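Local coordinates for putative 2,5-diketo-D-gluconic acid reductase B (Sinorhizobium meliloti, PDB 3UP8), which probably reduces methylglyoxal and related carbonyl compounds with NADPH, as a TIM-barrel member of the aldo/keto reductase family, at residues H227-Q241 and E259-M273. Sequence-based numbering, arbitrary orientation.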
ATOM      1  N   HIS A 227     -18.413  11.282 -15.221  1.00 37.37           N
ATOM      2  CA  HIS A 227     -18.954  10.524 -14.079  1.00 36.54           C
ATOM      3  C   HIS A 227     -19.316  11.399 -12.883  1.00 36.48           C
ATOM      4  O   HIS A 227     -19.754  10.894 -11.844  1.00 36.95           O
ATOM      5  CB  HIS A 227     -17.949   9.456 -13.619  1.00 36.41           C
ATOM      6  CG  HIS A 227     -17.672   8.402 -14.639  1.00 34.68           C
ATOM      7  ND1 HIS A 227     -18.545   7.368 -14.894  1.00 34.04           N
ATOM      8  CD2 HIS A 227     -16.611   8.208 -15.455  1.00 34.10           C
ATOM      9  CE1 HIS A 227     -18.040   6.586 -15.830  1.00 32.49           C
ATOM     10  NE2 HIS A 227     -16.868   7.076 -16.192  1.00 34.27           N
ATOM     11  N   GLY A 228     -19.123  12.705 -13.019  1.00 35.87           N
ATOM     12  CA  GLY A 228     -19.301  13.625 -11.897  1.00 35.23           C
ATOM     13  C   GLY A 228     -18.196  13.482 -10.866  1.00 34.67           C
ATOM     14  O   GLY A 228     -18.385  13.817  -9.695  1.00 34.88           O
ATOM     15  N   LYS A 229     -17.030  13.017 -11.312  1.00 34.08           N
ATOM     16  CA  LYS A 229     -15.896  12.724 -10.431  1.00 33.09           C
ATOM     17  C   LYS A 229     -14.661  13.573 -10.784  1.00 32.89           C
ATOM     18  O   LYS A 229     -14.555  14.084 -11.895  1.00 33.16           O
ATOM     19  CB  LYS A 229     -15.566  11.222 -10.487  1.00 32.87           C
ATOM     20  CG  LYS A 229     -16.668  10.272  -9.945  1.00 31.47           C
ATOM     21  CD  LYS A 229     -16.969  10.532  -8.465  1.00 30.38           C
ATOM     22  CE  LYS A 229     -17.936   9.510  -7.858  1.00 28.66           C
ATOM     23  NZ  LYS A 229     -17.997   9.679  -6.369  1.00 27.40           N
ATOM     24  N   THR A 230     -13.746  13.744  -9.833  1.00 32.10           N
ATOM     25  CA  THR A 230     -12.504  14.483 -10.091  1.00 30.93           C
ATOM     26  C   THR A 230     -11.502  13.601 -10.819  1.00 30.23           C
ATOM     27  O   THR A 230     -11.645  12.374 -10.842  1.00 30.10           O
ATOM     28  CB  THR A 230     -11.845  15.008  -8.789  1.00 31.38           C
ATOM     29  OG1 THR A 230     -11.560  13.909  -7.906  1.00 31.31           O
ATOM     30  CG2 THR A 230     -12.733  16.029  -8.084  1.00 31.60           C
ATOM     31  N   ALA A 231     -10.494  14.225 -11.426  1.00 29.04           N
ATOM     32  CA  ALA A 231      -9.372  13.495 -12.024  1.00 28.16           C
ATOM     33  C   ALA A 231      -8.720  12.523 -11.011  1.00 27.51           C
ATOM     34  O   ALA A 231      -8.313  11.424 -11.372  1.00 26.91           O
ATOM     35  CB  ALA A 231      -8.328  14.485 -12.569  1.00 27.64           C
ATOM     36  N   ALA A 232      -8.644  12.955  -9.755  1.00 26.93           N
ATOM     37  CA  ALA A 232      -8.059  12.171  -8.674  1.00 27.00           C
ATOM     38  C   ALA A 232      -8.838  10.883  -8.435  1.00 26.87           C
ATOM     39  O   ALA A 232      -8.243   9.804  -8.317  1.00 26.82           O
ATOM     40  CB  ALA A 232      -7.998  12.995  -7.414  1.00 26.73           C
ATOM     41  N   GLN A 233     -10.164  10.997  -8.381  1.00 26.18           N
ATOM     42  CA  GLN A 233     -11.037   9.836  -8.193  1.00 25.81           C
ATOM     43  C   GLN A 233     -10.954   8.903  -9.382  1.00 24.97           C
ATOM     44  O   GLN A 233     -11.033   7.687  -9.227  1.00 25.48           O
ATOM     45  CB  GLN A 233     -12.494  10.263  -7.959  1.00 26.11           C
ATOM     46  CG  GLN A 233     -12.728  10.954  -6.623  1.00 26.31           C
ATOM     47  CD  GLN A 233     -14.084  11.662  -6.551  1.00 29.78           C
ATOM     48  OE1 GLN A 233     -14.505  12.319  -7.507  1.00 29.12           O
ATOM     49  NE2 GLN A 233     -14.763  11.533  -5.411  1.00 29.22           N
ATOM     50  N   VAL A 234     -10.783   9.464 -10.577  1.00 23.87           N
ATOM     51  CA  VAL A 234     -10.587   8.643 -11.770  1.00 22.87           C
ATOM     52  C   VAL A 234      -9.317   7.778 -11.670  1.00 22.39           C
ATOM     53  O   VAL A 234      -9.330   6.597 -12.024  1.00 21.92           O
ATOM     54  CB  VAL A 234     -10.563   9.507 -13.049  1.00 23.26           C
ATOM     55  CG1 VAL A 234     -10.181   8.679 -14.263  1.00 22.55           C
ATOM     56  CG2 VAL A 234     -11.935  10.153 -13.260  1.00 23.34           C
ATOM     57  N   ALA A 235      -8.229   8.366 -11.186  1.00 21.90           N
ATOM     58  CA  ALA A 235      -6.968   7.624 -11.069  1.00 21.75           C
ATOM     59  C   ALA A 235      -7.082   6.533 -10.000  1.00 21.05           C
ATOM     60  O   ALA A 235      -6.664   5.402 -10.222  1.00 21.42           O
ATOM     61  CB  ALA A 235      -5.813   8.566 -10.770  1.00 21.89           C
ATOM     62  N   LEU A 236      -7.645   6.888  -8.850  1.00 20.95           N
ATOM     63  CA  LEU A 236      -7.927   5.931  -7.772  1.00 20.82           C
ATOM     64  C   LEU A 236      -8.839   4.804  -8.232  1.00 20.62           C
ATOM     65  O   LEU A 236      -8.604   3.640  -7.925  1.00 20.48           O
ATOM     66  CB  LEU A 236      -8.570   6.634  -6.580  1.00 20.81           C
ATOM     67  CG  LEU A 236      -7.707   7.592  -5.757  1.00 21.07           C
ATOM     68  CD1 LEU A 236      -8.587   8.442  -4.843  1.00 20.45           C
ATOM     69  CD2 LEU A 236      -6.638   6.865  -4.948  1.00 21.43           C
ATOM     70  N   ARG A 237      -9.886   5.151  -8.972  1.00 20.30           N
ATOM     71  CA  ARG A 237     -10.789   4.142  -9.500  1.00 19.98           C
ATOM     72  C   ARG A 237     -10.087   3.229 -10.497  1.00 19.60           C
ATOM     73  O   ARG A 237     -10.304   2.027 -10.479  1.00 19.52           O
ATOM     74  CB  ARG A 237     -12.048   4.782 -10.111  1.00 20.10           C
ATOM     75  CG  ARG A 237     -13.047   3.790 -10.700  1.00 19.85           C
ATOM     76  CD  ARG A 237     -13.761   2.976  -9.604  1.00 19.70           C
ATOM     77  NE  ARG A 237     -14.165   1.653 -10.077  1.00 21.24           N
ATOM     78  CZ  ARG A 237     -14.841   0.764  -9.347  1.00 23.43           C
ATOM     79  NH1 ARG A 237     -15.217   1.057  -8.103  1.00 21.48           N
ATOM     80  NH2 ARG A 237     -15.161  -0.418  -9.870  1.00 23.23           N
ATOM     81  N   TRP A 238      -9.231   3.793 -11.350  1.00 19.52           N
ATOM     82  CA  TRP A 238      -8.530   3.002 -12.359  1.00 19.60           C
ATOM     83  C   TRP A 238      -7.661   1.929 -11.691  1.00 19.72           C
ATOM     84  O   TRP A 238      -7.526   0.805 -12.200  1.00 20.07           O
ATOM     85  CB  TRP A 238      -7.661   3.906 -13.240  1.00 19.61           C
ATOM     86  CG  TRP A 238      -6.758   3.152 -14.174  1.00 19.71           C
ATOM     87  CD1 TRP A 238      -7.129   2.493 -15.318  1.00 22.27           C
ATOM     88  CD2 TRP A 238      -5.329   2.998 -14.069  1.00 19.06           C
ATOM     89  NE1 TRP A 238      -6.025   1.917 -15.915  1.00 21.85           N
ATOM     90  CE2 TRP A 238      -4.910   2.222 -15.175  1.00 20.42           C
ATOM     91  CE3 TRP A 238      -4.367   3.439 -13.147  1.00 20.87           C
ATOM     92  CZ2 TRP A 238      -3.560   1.880 -15.392  1.00 20.79           C
ATOM     93  CZ3 TRP A 238      -3.014   3.091 -13.361  1.00 19.67           C
ATOM     94  CH2 TRP A 238      -2.633   2.321 -14.474  1.00 19.12           C
ATOM     95  N   LEU A 239      -7.067   2.291 -10.554  1.00 19.28           N
ATOM     96  CA  LEU A 239      -6.291   1.333  -9.757  1.00 19.46           C
ATOM     97  C   LEU A 239      -7.181   0.262  -9.125  1.00 20.09           C
ATOM     98  O   LEU A 239      -6.983  -0.934  -9.323  1.00 20.10           O
ATOM     99  CB  LEU A 239      -5.493   2.087  -8.681  1.00 19.27           C
ATOM    100  CG  LEU A 239      -4.419   3.028  -9.254  1.00 16.66           C
ATOM    101  CD1 LEU A 239      -3.929   4.006  -8.196  1.00 16.55           C
ATOM    102  CD2 LEU A 239      -3.256   2.226  -9.811  1.00 17.52           C
ATOM    103  N   VAL A 240      -8.195   0.718  -8.397  1.00 20.70           N
ATOM    104  CA  VAL A 240      -9.005  -0.138  -7.549  1.00 21.56           C
ATOM    105  C   VAL A 240      -9.897  -1.064  -8.385  1.00 21.66           C
ATOM    106  O   VAL A 240     -10.290  -2.143  -7.932  1.00 21.32           O
ATOM    107  CB  VAL A 240      -9.757   0.745  -6.518  1.00 22.08           C
ATOM    108  CG1 VAL A 240     -11.244   0.929  -6.861  1.00 20.73           C
ATOM    109  CG2 VAL A 240      -9.530   0.238  -5.122  1.00 23.36           C
ATOM    110  N   GLN A 241     -10.168  -0.653  -9.626  1.00 21.44           N
ATOM    111  CA  GLN A 241     -10.934  -1.465 -10.576  1.00 21.54           C
ATOM    112  C   GLN A 241     -10.100  -2.592 -11.192  1.00 21.47           C
ATOM    113  O   GLN A 241     -10.648  -3.543 -11.747  1.00 21.83           O
ATOM    114  CB  GLN A 241     -11.523  -0.570 -11.686  1.00 21.89           C
ATOM    115  CG  GLN A 241     -12.555  -1.253 -12.590  1.00 20.59           C
ATOM    116  CD  GLN A 241     -13.391  -0.245 -13.373  1.00 20.98           C
ATOM    117  OE1 GLN A 241     -13.893   0.741 -12.818  1.00 21.25           O
ATOM    118  NE2 GLN A 241     -13.550  -0.495 -14.657  1.00 21.69           N
ATOM    119  N   GLU A 259     -13.517  12.835  -0.666  1.00 38.79           N
ATOM    120  CA  GLU A 259     -13.434  12.675  -2.115  1.00 38.38           C
ATOM    121  C   GLU A 259     -12.767  11.341  -2.492  1.00 37.50           C
ATOM    122  O   GLU A 259     -13.296  10.576  -3.305  1.00 36.93           O
ATOM    123  CB  GLU A 259     -12.676  13.870  -2.713  1.00 38.50           C
ATOM    124  CG  GLU A 259     -12.502  13.858  -4.232  1.00 40.54           C
ATOM    125  CD  GLU A 259     -11.449  14.858  -4.710  1.00 42.64           C
ATOM    126  OE1 GLU A 259     -11.417  15.993  -4.180  1.00 43.34           O
ATOM    127  OE2 GLU A 259     -10.654  14.507  -5.613  1.00 42.80           O
ATOM    128  N   ASN A 260     -11.613  11.070  -1.883  1.00 36.90           N
ATOM    129  CA  ASN A 260     -10.860   9.835  -2.132  1.00 36.19           C
ATOM    130  C   ASN A 260     -11.638   8.566  -1.758  1.00 35.53           C
ATOM    131  O   ASN A 260     -11.514   7.530  -2.418  1.00 35.11           O
ATOM    132  CB  ASN A 260      -9.514   9.873  -1.402  1.00 36.43           C
ATOM    133  CG  ASN A 260      -8.506  10.804  -2.066  1.00 36.87           C
ATOM    134  OD1 ASN A 260      -8.870  11.713  -2.814  1.00 37.82           O
ATOM    135  ND2 ASN A 260      -7.226  10.573  -1.795  1.00 37.32           N
ATOM    136  N   PHE A 261     -12.452   8.671  -0.714  1.00 34.94           N
ATOM    137  CA  PHE A 261     -13.256   7.556  -0.212  1.00 34.49           C
ATOM    138  C   PHE A 261     -14.408   7.191  -1.152  1.00 34.12           C
ATOM    139  O   PHE A 261     -14.819   6.028  -1.223  1.00 33.70           O
ATOM    140  CB  PHE A 261     -13.798   7.916   1.169  1.00 34.47           C
ATOM    141  CG  PHE A 261     -14.373   6.758   1.925  1.00 35.04           C
ATOM    142  CD1 PHE A 261     -13.542   5.806   2.506  1.00 34.96           C
ATOM    143  CD2 PHE A 261     -15.752   6.634   2.081  1.00 34.90           C
ATOM    144  CE1 PHE A 261     -14.077   4.732   3.227  1.00 34.95           C
ATOM    145  CE2 PHE A 261     -16.294   5.571   2.794  1.00 35.60           C
ATOM    146  CZ  PHE A 261     -15.450   4.617   3.372  1.00 35.46           C
ATOM    147  N   ALA A 262     -14.913   8.192  -1.875  1.00 33.55           N
ATOM    148  CA  ALA A 262     -16.062   8.022  -2.768  1.00 33.33           C
ATOM    149  C   ALA A 262     -15.666   7.510  -4.158  1.00 33.11           C
ATOM    150  O   ALA A 262     -15.941   8.161  -5.174  1.00 33.27           O
ATOM    151  CB  ALA A 262     -16.828   9.331  -2.877  1.00 33.42           C
ATOM    152  N   ILE A 263     -15.028   6.343  -4.208  1.00 32.32           N
ATOM    153  CA  ILE A 263     -14.561   5.780  -5.478  1.00 31.55           C
ATOM    154  C   ILE A 263     -15.201   4.438  -5.777  1.00 31.89           C
ATOM    155  O   ILE A 263     -14.828   3.765  -6.739  1.00 31.98           O
ATOM    156  CB  ILE A 263     -13.009   5.649  -5.531  1.00 31.67           C
ATOM    157  CG1 ILE A 263     -12.495   4.707  -4.424  1.00 30.12           C
ATOM    158  CG2 ILE A 263     -12.359   7.034  -5.455  1.00 30.54           C
ATOM    159  CD1 ILE A 263     -10.976   4.384  -4.480  1.00 29.31           C
ATOM    160  N   PHE A 264     -16.161   4.038  -4.955  1.00 32.40           N
ATOM    161  CA  PHE A 264     -16.875   2.790  -5.210  1.00 33.40           C
ATOM    162  C   PHE A 264     -18.292   3.073  -5.714  1.00 34.81           C
ATOM    163  O   PHE A 264     -19.079   2.150  -5.929  1.00 34.94           O
ATOM    164  CB  PHE A 264     -16.836   1.869  -3.978  1.00 33.02           C
ATOM    165  CG  PHE A 264     -15.435   1.550  -3.518  1.00 31.44           C
ATOM    166  CD1 PHE A 264     -14.673   0.593  -4.183  1.00 30.42           C
ATOM    167  CD2 PHE A 264     -14.864   2.238  -2.450  1.00 30.84           C
ATOM    168  CE1 PHE A 264     -13.364   0.311  -3.786  1.00 29.56           C
ATOM    169  CE2 PHE A 264     -13.552   1.963  -2.041  1.00 31.00           C
ATOM    170  CZ  PHE A 264     -12.802   0.997  -2.714  1.00 30.04           C
ATOM    171  N   ASP A 265     -18.573   4.366  -5.909  1.00 36.30           N
ATOM    172  CA  ASP A 265     -19.811   4.892  -6.507  1.00 37.78           C
ATOM    173  C   ASP A 265     -19.979   4.525  -7.971  1.00 37.56           C
ATOM    174  O   ASP A 265     -21.095   4.322  -8.447  1.00 38.26           O
ATOM    175  CB  ASP A 265     -19.781   6.423  -6.482  1.00 38.31           C
ATOM    176  CG  ASP A 265     -20.117   7.007  -5.140  1.00 40.72           C
ATOM    177  OD1 ASP A 265     -20.079   6.278  -4.120  1.00 44.03           O
ATOM    178  OD2 ASP A 265     -20.408   8.224  -5.108  1.00 42.39           O
ATOM    179  N   PHE A 266     -18.870   4.502  -8.696  1.00 37.25           N
ATOM    180  CA  PHE A 266     -18.915   4.443 -10.149  1.00 36.83           C
ATOM    181  C   PHE A 266     -17.945   3.415 -10.674  1.00 36.45           C
ATOM    182  O   PHE A 266     -17.185   2.823  -9.903  1.00 36.46           O
ATOM    183  CB  PHE A 266     -18.616   5.827 -10.747  1.00 36.94           C
ATOM    184  CG  PHE A 266     -17.172   6.285 -10.584  1.00 36.73           C
ATOM    185  CD1 PHE A 266     -16.358   6.465 -11.703  1.00 36.96           C
ATOM    186  CD2 PHE A 266     -16.642   6.555  -9.323  1.00 35.19           C
ATOM    187  CE1 PHE A 266     -15.032   6.895 -11.567  1.00 36.31           C
ATOM    188  CE2 PHE A 266     -15.320   6.983  -9.174  1.00 35.69           C
ATOM    189  CZ  PHE A 266     -14.519   7.160 -10.298  1.00 35.26           C
ATOM    190  N   ALA A 267     -17.995   3.187 -11.982  1.00 35.93           N
ATOM    191  CA  ALA A 267     -17.046   2.322 -12.659  1.00 35.38           C
ATOM    192  C   ALA A 267     -16.592   2.986 -13.956  1.00 35.55           C
ATOM    193  O   ALA A 267     -17.337   3.770 -14.551  1.00 35.03           O
ATOM    194  CB  ALA A 267     -17.664   0.967 -12.935  1.00 35.35           C
ATOM    195  N   LEU A 268     -15.360   2.702 -14.371  1.00 35.32           N
ATOM    196  CA  LEU A 268     -14.861   3.172 -15.659  1.00 35.63           C
ATOM    197  C   LEU A 268     -15.191   2.148 -16.728  1.00 36.01           C
ATOM    198  O   LEU A 268     -15.127   0.942 -16.485  1.00 35.84           O
ATOM    199  CB  LEU A 268     -13.345   3.419 -15.627  1.00 35.45           C
ATOM    200  CG  LEU A 268     -12.763   4.422 -14.625  1.00 34.70           C
ATOM    201  CD1 LEU A 268     -11.244   4.471 -14.734  1.00 33.05           C
ATOM    202  CD2 LEU A 268     -13.354   5.801 -14.805  1.00 34.37           C
ATOM    203  N   THR A 269     -15.552   2.639 -17.910  1.00 36.79           N
ATOM    204  CA  THR A 269     -15.813   1.781 -19.063  1.00 37.29           C
ATOM    205  C   THR A 269     -14.518   1.104 -19.492  1.00 37.85           C
ATOM    206  O   THR A 269     -13.429   1.566 -19.130  1.00 37.70           O
ATOM    207  CB  THR A 269     -16.396   2.591 -20.261  1.00 37.46           C
ATOM    208  OG1 THR A 269     -15.338   3.283 -20.932  1.00 36.84           O
ATOM    209  CG2 THR A 269     -17.440   3.600 -19.788  1.00 36.91           C
ATOM    210  N   ARG A 270     -14.631   0.024 -20.264  1.00 38.56           N
ATOM    211  CA  ARG A 270     -13.462  -0.664 -20.815  1.00 39.52           C
ATOM    212  C   ARG A 270     -12.537   0.291 -21.560  1.00 39.70           C
ATOM    213  O   ARG A 270     -11.309   0.204 -21.441  1.00 39.77           O
ATOM    214  CB  ARG A 270     -13.879  -1.777 -21.775  1.00 39.86           C
ATOM    215  CG  ARG A 270     -13.835  -3.170 -21.170  1.00 42.72           C
ATOM    216  CD  ARG A 270     -13.741  -4.248 -22.254  1.00 45.98           C
ATOM    217  NE  ARG A 270     -14.431  -5.476 -21.845  1.00 48.22           N
ATOM    218  CZ  ARG A 270     -15.696  -5.774 -22.153  1.00 49.72           C
ATOM    219  NH1 ARG A 270     -16.430  -4.945 -22.895  1.00 49.74           N
ATOM    220  NH2 ARG A 270     -16.230  -6.913 -21.728  1.00 49.86           N
ATOM    221  N   GLU A 271     -13.149   1.189 -22.333  1.00 39.62           N
ATOM    222  CA  GLU A 271     -12.428   2.135 -23.177  1.00 39.47           C
ATOM    223  C   GLU A 271     -11.722   3.165 -22.306  1.00 38.21           C
ATOM    224  O   GLU A 271     -10.592   3.559 -22.595  1.00 38.08           O
ATOM    225  CB  GLU A 271     -13.395   2.831 -24.146  1.00 40.03           C
ATOM    226  CG  GLU A 271     -14.274   1.872 -24.954  1.00 43.20           C
ATOM    227  CD  GLU A 271     -15.715   2.369 -25.106  1.00 47.94           C
ATOM    228  OE1 GLU A 271     -16.241   3.011 -24.161  1.00 49.50           O
ATOM    229  OE2 GLU A 271     -16.324   2.108 -26.168  1.00 49.96           O
ATOM    230  N   GLU A 272     -12.389   3.589 -21.235  1.00 37.05           N
ATOM    231  CA  GLU A 272     -11.782   4.501 -20.273  1.00 36.21           C
ATOM    232  C   GLU A 272     -10.562   3.881 -19.579  1.00 35.43           C
ATOM    233  O   GLU A 272      -9.572   4.573 -19.349  1.00 35.07           O
ATOM    234  CB  GLU A 272     -12.819   5.028 -19.278  1.00 36.19           C
ATOM    235  CG  GLU A 272     -13.831   5.974 -19.943  1.00 36.86           C
ATOM    236  CD  GLU A 272     -14.993   6.403 -19.051  1.00 38.25           C
ATOM    237  OE1 GLU A 272     -15.307   5.714 -18.041  1.00 37.16           O
ATOM    238  OE2 GLU A 272     -15.601   7.453 -19.376  1.00 36.78           O
HETATM  239  N   MSE A 273     -10.629   2.579 -19.293  1.00 34.81           N
HETATM  240  CA  MSE A 273      -9.518   1.834 -18.683  1.00 34.44           C
HETATM  241  C   MSE A 273      -8.304   1.738 -19.617  1.00 34.50           C
HETATM  242  O   MSE A 273      -7.169   1.981 -19.196  1.00 34.06           O
HETATM  243  CB  MSE A 273      -9.965   0.423 -18.263  1.00 34.45           C
HETATM  244  CG  MSE A 273     -10.991   0.382 -17.122  1.00 33.93           C
HETATM  245 SE   MSE A 273     -10.301   0.919 -15.357  1.00 33.41          SE
HETATM  246  CE  MSE A 273      -9.065  -0.584 -15.192  1.00 32.62           C
TER
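Arg237 and Gln241 grip the loop that crosses helix 231-240 of the aldo/keto reductase TIM barrel on its way from helix 254-261 to helix 270-277. The Gln241 amide pairs with both backbone polar groups of Leu268: NE2 donates to Leu268 O (2.8 Å) and OE1 accepts from Leu268 N. The same OE1 also takes Arg237 NE on a lone pair, in the guanidinium plane, which fixes the rotation of both side chains. At the far edge of that plane Arg237 NH1 runs almost straight to Ile263 O (3.1 Å, 171°), while Phe266 O sits over one face without a hydrogen bond. With the guanidinium gone, as in an alanine here, Ile263 O is likely to lose this donor, one face of the Phe266 ring its packing against CG and CD, and the Gln241 amide a restraint on its turning.

The Phe266 ring lies between two aliphatic chains, Arg237 CG over one face and Lys229 CG over the other, 3.7 Å from the ring centroid. Bent at chi2 (-61°), Lys229 passes across the ring so that NZ donates to the carbonyl oxygen of Ala262, the residue at the centre of an inverse gamma turn, and forms a salt bridge with Asp265 OD2 from above the carboxylate plane.

Helices 231-240 and 270-277 each begin with a capping box, Thr230 with Gln233 and Thr269 with Glu272, and both boxes are tied across the contact. Thr230 OG1, which caps Gln233 N, donates to Glu259 OE2, and Gln233 NE2 reaches Glu259 O (2.7 Å) from the face opposite Ala262 N. In the second box Glu272 OE1 accepts Thr269 N on its anti side, and OE2 is salt-bridged to Arg226. The syn side of Glu272 OE1 receives His227 NE2 at 2.8 Å, nearly in the imidazole plane.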